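Local coordinates for epidermin leader peptide processing serine protease EpiP (Staphylococcus aureus subsp. aureus, PDB 3QFH), which probably cleaves the leader peptide from the precursor of the lantibiotic epidermin, acting as a subtilisin-like serine endopeptidase, at residues N330-G342 with K423-V435. Sequence-based numbering, arbitrary orientation.
Sequences NFGMNYTDIAAPG and KPFSRYGHGELDV. With EDO (1,2-ethanediol), chain J; SO4 (sulfate ion), chain M.
Ala-339 O, at the edge of the central sheet, takes one hydrogen bond from the chain passing it, from Leu-433 N at 2.8 Å and nearly along the C=O axis, and a supplementary C-H...O contact from Glu-432 CA at 3.2 Å. Ala-339 N in turn donates to Gly-431 O, which completes a single parallel bridge with Glu-432. Beside it, Leu-433 CD2 meets Ala-340 CB, while the extended Glu-432 side chain carries its carboxylate past Pro-341 to Thr-319 and Ser-323. A straight bond from His-430 N to Asp-337 O continues the attachment, its donor standing 54° above the carbonyl plane. Gly-429, just past helix 425-428 and with positive phi, brings its CA to 3.4 Å from Thr-336 O; lacking a side chain, it lets the backbones pack closely.

That helix meets residues 331-336. Ser-426 O accepts from Gly-332 N at 2.7 Å and lies at the edge of the Phe-331 ring. Phe-331 CG sits between its backbone N and carbonyl carbon (chi1 64°), which lays the ring alongside Arg-427, whose guanidinium makes a cation-pi contact over one face, its plane tilted 57° from the ring. Arg-427 NE, 4.2 Å above the ring centre, has no hydrogen-bonding partner in the model. One water ties Thr-336 OG1 to Asn-330 O and Arg-427 O. The whole illustrates how a segment near the C-terminus docks alongside the edge strand, 338-341, of the seven-stranded parallel sheet of the subtilisin-like alpha/beta fold.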
loop_
_atom_site.group_PDB
_atom_site.type_symbol
_atom_site.label_atom_id
_atom_site.label_comp_id
_atom_site.label_asym_id
_atom_site.label_seq_id
_atom_site.Cartn_x
_atom_site.Cartn_y
_atom_site.Cartn_z
ATOM N N ASN A 330 3.307 -13.433 3.397
ATOM C CA ASN A 330 2.081 -14.179 3.222
ATOM C C ASN A 330 2.083 -14.678 1.768
ATOM O O ASN A 330 2.841 -14.179 0.909
ATOM C CB ASN A 330 0.843 -13.317 3.479
ATOM C CG ASN A 330 0.603 -13.037 4.963
ATOM O OD1 ASN A 330 1.385 -13.430 5.853
ATOM N ND2 ASN A 330 -0.503 -12.366 5.235
ATOM N N PHE A 331 1.264 -15.680 1.505
ATOM C CA PHE A 331 1.134 -16.244 0.178
ATOM C C PHE A 331 -0.139 -17.080 0.097
ATOM O O PHE A 331 -0.894 -17.188 1.075
ATOM C CB PHE A 331 2.330 -17.144 -0.100
ATOM C CG PHE A 331 2.409 -18.335 0.809
ATOM C CD1 PHE A 331 1.984 -19.585 0.376
ATOM C CD2 PHE A 331 2.886 -18.204 2.112
ATOM C CE1 PHE A 331 2.042 -20.679 1.212
ATOM C CE2 PHE A 331 2.951 -19.300 2.959
ATOM C CZ PHE A 331 2.523 -20.544 2.502
ATOM N N GLY A 332 -0.346 -17.691 -1.064
ATOM C CA GLY A 332 -1.446 -18.613 -1.277
ATOM C C GLY A 332 -2.097 -18.516 -2.637
ATOM O O GLY A 332 -1.941 -17.515 -3.352
ATOM N N MET A 333 -2.792 -19.580 -3.032
ATOM C CA MET A 333 -3.511 -19.584 -4.305
ATOM C C MET A 333 -4.554 -18.499 -4.242
ATOM O O MET A 333 -5.112 -18.218 -3.176
ATOM C CB MET A 333 -4.204 -20.931 -4.595
ATOM C CG MET A 333 -3.352 -22.003 -5.301
ATOM S SD MET A 333 -2.768 -21.573 -6.979
ATOM C CE MET A 333 -2.253 -23.193 -7.541
ATOM N N ASN A 334 -4.801 -17.892 -5.391
ATOM C CA ASN A 334 -5.778 -16.828 -5.539
ATOM C C ASN A 334 -5.517 -15.641 -4.631
ATOM O O ASN A 334 -6.438 -15.016 -4.106
ATOM C CB ASN A 334 -7.161 -17.437 -5.332
ATOM C CG ASN A 334 -7.394 -18.597 -6.272
ATOM O OD1 ASN A 334 -7.171 -18.464 -7.472
ATOM N ND2 ASN A 334 -7.809 -19.740 -5.741
ATOM N N TYR A 335 -4.233 -15.337 -4.474
ATOM C CA TYR A 335 -3.777 -14.258 -3.619
ATOM C C TYR A 335 -2.561 -13.610 -4.257
ATOM O O TYR A 335 -2.680 -12.578 -4.848
ATOM C CB TYR A 335 -3.477 -14.816 -2.219
ATOM C CG TYR A 335 -2.915 -13.848 -1.195
ATOM C CD1 TYR A 335 -3.748 -12.994 -0.494
ATOM C CD2 TYR A 335 -1.557 -13.830 -0.895
ATOM C CE1 TYR A 335 -3.244 -12.126 0.473
ATOM C CE2 TYR A 335 -1.040 -12.971 0.074
ATOM C CZ TYR A 335 -1.897 -12.121 0.756
ATOM O OH TYR A 335 -1.414 -11.270 1.726
ATOM N N THR A 336 -1.400 -14.231 -4.158
ATOM C CA THR A 336 -0.185 -13.657 -4.741
ATOM C C THR A 336 -0.259 -13.552 -6.279
ATOM O O THR A 336 -0.541 -14.545 -6.952
ATOM C CB THR A 336 1.021 -14.525 -4.372
ATOM O OG1 THR A 336 1.071 -14.673 -2.950
ATOM C CG2 THR A 336 2.318 -13.916 -4.872
ATOM N N ASP A 337 -0.002 -12.353 -6.810
ATOM C CA ASP A 337 0.037 -12.114 -8.261
ATOM C C ASP A 337 1.459 -12.044 -8.820
ATOM O O ASP A 337 1.701 -12.393 -9.993
ATOM C CB ASP A 337 -0.674 -10.796 -8.582
ATOM C CG ASP A 337 -2.162 -10.852 -8.264
ATOM O OD1 ASP A 337 -2.829 -11.793 -8.733
ATOM O OD2 ASP A 337 -2.672 -9.968 -7.549
ATOM N N ILE A 338 2.384 -11.596 -7.969
ATOM C CA ILE A 338 3.750 -11.356 -8.342
ATOM C C ILE A 338 4.609 -11.217 -7.079
ATOM O O ILE A 338 4.106 -10.998 -5.994
ATOM C CB ILE A 338 3.814 -10.039 -9.168
ATOM C CG1 ILE A 338 5.179 -9.829 -9.818
ATOM C CG2 ILE A 338 3.449 -8.858 -8.297
ATOM C CD1 ILE A 338 5.170 -8.756 -10.914
ATOM N N ALA A 339 5.914 -11.333 -7.238
ATOM C CA ALA A 339 6.826 -11.156 -6.135
ATOM C C ALA A 339 7.972 -10.217 -6.528
ATOM O O ALA A 339 8.382 -10.163 -7.681
ATOM C CB ALA A 339 7.372 -12.506 -5.701
ATOM N N ALA A 340 8.474 -9.454 -5.567
ATOM C CA ALA A 340 9.638 -8.598 -5.796
ATOM C C ALA A 340 10.509 -8.737 -4.533
ATOM O O ALA A 340 10.006 -9.163 -3.490
ATOM C CB ALA A 340 9.222 -7.156 -6.035
ATOM N N PRO A 341 11.811 -8.413 -4.626
ATOM C CA PRO A 341 12.719 -8.522 -3.454
ATOM C C PRO A 341 12.325 -7.637 -2.272
ATOM O O PRO A 341 12.166 -6.404 -2.407
ATOM C CB PRO A 341 14.060 -8.057 -4.017
ATOM C CG PRO A 341 13.963 -8.337 -5.496
ATOM C CD PRO A 341 12.546 -8.022 -5.841
ATOM N N GLY A 342 12.121 -8.274 -1.124
ATOM C CA GLY A 342 11.776 -7.558 0.076
ATOM C C GLY A 342 12.673 -7.916 1.252
ATOM O O GLY A 342 12.547 -7.330 2.304
ATOM N N LYS A 423 8.510 -20.826 -8.810
ATOM C CA LYS A 423 7.300 -21.623 -8.650
ATOM C C LYS A 423 7.229 -22.168 -7.230
ATOM O O LYS A 423 8.248 -22.271 -6.572
ATOM C CB LYS A 423 7.279 -22.782 -9.656
ATOM C CG LYS A 423 8.412 -23.803 -9.572
ATOM C CD LYS A 423 9.772 -23.180 -9.924
ATOM C CE LYS A 423 10.808 -24.233 -10.367
ATOM N NZ LYS A 423 12.035 -23.571 -10.956
ATOM N N PRO A 424 6.029 -22.554 -6.765
ATOM C CA PRO A 424 4.739 -22.557 -7.433
ATOM C C PRO A 424 4.029 -21.223 -7.455
ATOM O O PRO A 424 4.428 -20.291 -6.759
ATOM C CB PRO A 424 3.928 -23.569 -6.609
ATOM C CG PRO A 424 4.489 -23.511 -5.294
ATOM C CD PRO A 424 5.952 -23.218 -5.455
ATOM N N PHE A 425 2.959 -21.156 -8.254
ATOM C CA PHE A 425 2.158 -19.949 -8.420
ATOM C C PHE A 425 1.579 -19.494 -7.078
ATOM O O PHE A 425 1.490 -18.296 -6.799
ATOM C CB PHE A 425 1.026 -20.187 -9.444
ATOM C CG PHE A 425 0.363 -18.912 -9.941
ATOM C CD1 PHE A 425 -0.600 -18.258 -9.176
ATOM C CD2 PHE A 425 0.696 -18.382 -11.186
ATOM C CE1 PHE A 425 -1.218 -17.061 -9.635
ATOM C CE2 PHE A 425 0.087 -17.211 -11.668
ATOM C CZ PHE A 425 -0.873 -16.546 -10.888
ATOM N N SER A 426 1.200 -20.448 -6.237
ATOM C CA SER A 426 0.629 -20.114 -4.923
ATOM C C SER A 426 1.592 -19.298 -4.064
ATOM O O SER A 426 1.155 -18.610 -3.161
ATOM C CB SER A 426 0.199 -21.376 -4.190
ATOM O OG SER A 426 1.295 -22.235 -4.002
ATOM N N ARG A 427 2.893 -19.360 -4.353
ATOM C CA ARG A 427 3.869 -18.592 -3.592
ATOM C C ARG A 427 4.396 -17.340 -4.307
ATOM O O ARG A 427 4.513 -16.284 -3.671
ATOM C CB ARG A 427 5.043 -19.478 -3.164
ATOM C CG ARG A 427 4.598 -20.732 -2.436
ATOM C CD ARG A 427 5.728 -21.361 -1.672
ATOM N NE ARG A 427 6.008 -20.588 -0.465
ATOM C CZ ARG A 427 7.036 -20.790 0.354
ATOM N NH1 ARG A 427 7.924 -21.747 0.103
ATOM N NH2 ARG A 427 7.179 -20.017 1.426
ATOM N N TYR A 428 4.677 -17.453 -5.615
ATOM C CA TYR A 428 5.268 -16.358 -6.399
ATOM C C TYR A 428 4.342 -15.662 -7.386
ATOM O O TYR A 428 4.732 -14.646 -7.996
ATOM C CB TYR A 428 6.467 -16.888 -7.206
ATOM C CG TYR A 428 7.538 -17.486 -6.335
ATOM C CD1 TYR A 428 8.553 -16.690 -5.799
ATOM C CD2 TYR A 428 7.504 -18.824 -5.995
ATOM C CE1 TYR A 428 9.529 -17.229 -4.977
ATOM C CE2 TYR A 428 8.471 -19.372 -5.167
ATOM C CZ TYR A 428 9.478 -18.565 -4.661
ATOM O OH TYR A 428 10.424 -19.112 -3.844
ATOM N N GLY A 429 3.145 -16.205 -7.567
ATOM C CA GLY A 429 2.239 -15.672 -8.541
ATOM C C GLY A 429 2.915 -15.909 -9.875
ATOM O O GLY A 429 3.504 -16.964 -10.082
ATOM N N HIS A 430 2.878 -14.919 -10.749
ATOM C CA HIS A 430 3.506 -15.040 -12.083
ATOM C C HIS A 430 5.030 -15.075 -12.062
ATOM O O HIS A 430 5.659 -15.387 -13.080
ATOM C CB HIS A 430 3.021 -13.938 -13.023
ATOM C CG HIS A 430 1.568 -14.024 -13.336
ATOM N ND1 HIS A 430 1.070 -14.884 -14.293
ATOM C CD2 HIS A 430 0.502 -13.349 -12.840
ATOM C CE1 HIS A 430 -0.244 -14.744 -14.359
ATOM N NE2 HIS A 430 -0.613 -13.812 -13.496
ATOM N N GLY A 431 5.626 -14.764 -10.918
ATOM C CA GLY A 431 7.071 -14.866 -10.754
ATOM C C GLY A 431 7.677 -13.622 -10.163
ATOM O O GLY A 431 6.967 -12.680 -9.825
ATOM N N GLU A 432 9.005 -13.619 -10.052
ATOM C CA GLU A 432 9.719 -12.469 -9.522
ATOM C C GLU A 432 9.798 -11.389 -10.602
ATOM O O GLU A 432 10.048 -11.670 -11.768
ATOM C CB GLU A 432 11.126 -12.864 -9.054
ATOM C CG GLU A 432 11.823 -11.790 -8.219
ATOM C CD GLU A 432 13.214 -12.199 -7.761
ATOM O OE1 GLU A 432 14.025 -12.622 -8.621
ATOM O OE2 GLU A 432 13.503 -12.070 -6.542
ATOM N N LEU A 433 9.564 -10.158 -10.187
ATOM C CA LEU A 433 9.644 -8.973 -11.044
ATOM C C LEU A 433 10.977 -8.901 -11.827
ATOM O O LEU A 433 12.038 -9.124 -11.247
ATOM C CB LEU A 433 9.531 -7.744 -10.130
ATOM C CG LEU A 433 9.610 -6.340 -10.740
ATOM C CD1 LEU A 433 8.519 -6.107 -11.779
ATOM C CD2 LEU A 433 9.543 -5.297 -9.617
ATOM N N ASP A 434 10.913 -8.605 -13.131
ATOM C CA ASP A 434 12.122 -8.424 -13.969
ATOM C C ASP A 434 11.866 -7.204 -14.880
ATOM O O ASP A 434 11.203 -7.291 -15.921
ATOM C CB ASP A 434 12.454 -9.676 -14.787
ATOM C CG ASP A 434 13.808 -9.569 -15.542
ATOM O OD1 ASP A 434 14.345 -10.649 -15.926
ATOM O OD2 ASP A 434 14.346 -8.444 -15.749
ATOM N N VAL A 435 12.378 -6.066 -14.434
ATOM C CA VAL A 435 12.160 -4.790 -15.097
ATOM C C VAL A 435 12.875 -4.733 -16.429
ATOM O O VAL A 435 12.374 -4.128 -17.390
ATOM C CB VAL A 435 12.569 -3.619 -14.156
ATOM C CG1 VAL A 435 12.484 -2.269 -14.858
ATOM C CG2 VAL A 435 11.698 -3.652 -12.894
HETATM C C1 EDO J . 0.864 -24.434 -8.244
HETATM O O1 EDO J . 0.488 -23.280 -7.475
HETATM C C2 EDO J . 1.059 -24.063 -9.714
HETATM O O2 EDO J . 2.390 -23.572 -9.952
HETATM S S SO4 M . 1.744 -17.603 -16.535
HETATM O O1 SO4 M . 0.417 -17.180 -16.986
HETATM O O2 SO4 M . 1.976 -19.017 -16.793
HETATM O O3 SO4 M . 2.748 -16.786 -17.201
HETATM O O4 SO4 M . 1.840 -17.382 -15.091
HETATM O O HOH W 1 3.568 -14.395 -1.827
#